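Local coordinates for protein putative adhesin (Komagataella phaffii, PDB 5FX8) that is a putative adhesion protein that may take part in cell-cell interaction, possibly meeting other proteins through salt bridges and hydrogen bonds, seen here as its N-terminal domain, at residues Ile227-Thr230 with Pro231-Leu235. Numbering follows the deposited sequence.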
loop_
_atom_site.group_PDB
_atom_site.type_symbol
_atom_site.label_atom_id
_atom_site.label_comp_id
_atom_site.label_asym_id
_atom_site.label_seq_id
_atom_site.Cartn_x
_atom_site.Cartn_y
_atom_site.Cartn_z
ATOM N N ILE C 227 -2.239 37.315 -7.312
ATOM C CA ILE C 227 -1.091 36.593 -6.785
ATOM C C ILE C 227 0.124 36.983 -7.619
ATOM O O ILE C 227 0.174 36.693 -8.813
ATOM C CB ILE C 227 -1.322 35.072 -6.820
ATOM C CG1 ILE C 227 -2.517 34.706 -5.951
ATOM C CG2 ILE C 227 -0.087 34.305 -6.374
ATOM C CD1 ILE C 227 -2.976 33.325 -6.173
ATOM N N PRO C 228 1.125 37.630 -7.046
ATOM C CA PRO C 228 2.296 38.007 -7.832
ATOM C C PRO C 228 3.082 36.784 -8.281
ATOM O O PRO C 228 2.999 35.698 -7.708
ATOM C CB PRO C 228 3.105 38.870 -6.860
ATOM C CG PRO C 228 2.682 38.433 -5.512
ATOM C CD PRO C 228 1.279 37.944 -5.614
ATOM N N ILE C 229 3.852 36.976 -9.338
ATOM C CA ILE C 229 4.646 35.933 -9.951
ATOM C C ILE C 229 6.090 36.410 -9.885
ATOM O O ILE C 229 6.427 37.450 -10.457
ATOM C CB ILE C 229 4.212 35.669 -11.397
ATOM C CG1 ILE C 229 2.827 35.042 -11.468
ATOM C CG2 ILE C 229 5.194 34.807 -12.119
ATOM C CD1 ILE C 229 2.380 34.849 -12.878
ATOM N N THR C 230 6.931 35.689 -9.157
ATOM C CA THR C 230 8.320 36.078 -9.027
ATOM C C THR C 230 9.151 34.875 -9.408
ATOM O O THR C 230 8.577 33.831 -9.707
ATOM C CB THR C 230 8.637 36.530 -7.615
ATOM O OG1 THR C 230 8.913 35.382 -6.805
ATOM C CG2 THR C 230 7.461 37.273 -7.061
ATOM N N PRO C 231 10.479 34.980 -9.475
ATOM C CA PRO C 231 11.283 33.766 -9.673
ATOM C C PRO C 231 11.040 32.715 -8.616
ATOM O O PRO C 231 11.080 31.521 -8.921
ATOM C CB PRO C 231 12.718 34.291 -9.618
ATOM C CG PRO C 231 12.611 35.671 -10.116
ATOM C CD PRO C 231 11.279 36.199 -9.681
ATOM N N ALA C 232 10.760 33.122 -7.387
ATOM C CA ALA C 232 10.641 32.181 -6.295
ATOM C C ALA C 232 9.312 31.454 -6.276
ATOM O O ALA C 232 9.112 30.600 -5.410
ATOM C CB ALA C 232 10.845 32.888 -4.956
ATOM N N SER C 233 8.395 31.753 -7.176
ATOM C CA SER C 233 7.067 31.195 -7.023
ATOM C C SER C 233 7.020 29.756 -7.527
ATOM O O SER C 233 7.723 29.375 -8.464
ATOM C CB SER C 233 6.040 32.077 -7.722
ATOM O OG SER C 233 6.435 32.365 -9.024
ATOM N N GLY C 234 6.220 28.943 -6.853
ATOM C CA GLY C 234 6.026 27.563 -7.213
ATOM C C GLY C 234 4.735 27.339 -7.966
ATOM O O GLY C 234 4.113 28.267 -8.493
ATOM N N LEU C 235 4.334 26.087 -8.025
ATOM C CA LEU C 235 3.199 25.724 -8.827
ATOM C C LEU C 235 1.965 26.487 -8.370
ATOM O O LEU C 235 1.798 26.718 -7.182
ATOM C CB LEU C 235 2.999 24.227 -8.770
ATOM C CG LEU C 235 4.092 23.501 -9.557
ATOM C CD1 LEU C 235 4.016 22.023 -9.302
ATOM C CD2 LEU C 235 3.952 23.787 -11.038
#
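The flat peptide joining T230 to P231 has S233 N over one face and S233 OG near its plane on the same side; A232 N and T230 OG1 also lie on that side but bond to each other. At its edge, CD of the P231 ring stands beside T230 CA, as a trans prolyl peptide requires. S233 gives T230 O two hydrogen bonds. The backbone N, 3.3 Å from T230 O, stands well above the carbonyl plane but donates almost straight (166° at the hydrogen). OG is 2.7 Å from T230 O. It is tilted only 22° from that plane. With chi1 50°, OG lies between its own backbone N and carbonyl carbon, which brings it to the same oxygen as the N-H. The first bond closes a type I beta turn, T230 to S233. Nested in it is an ST turn, in which A232 N donates to T230 OG1 at 3.0 Å, more bent. The turn follows 227-228, within this chain an outermost strand of a five-stranded antiparallel sheet in the second cohesin-like domain. I229 brings CG2 to 4.1 Å from S233 OG; the end of its side chain leads away, and the side chain also touches V195, Y197, L249 and F251. At the surface, S233 O and A232 O accept hydrogen bonds from R391 and R379 of the lipoxygenase chain.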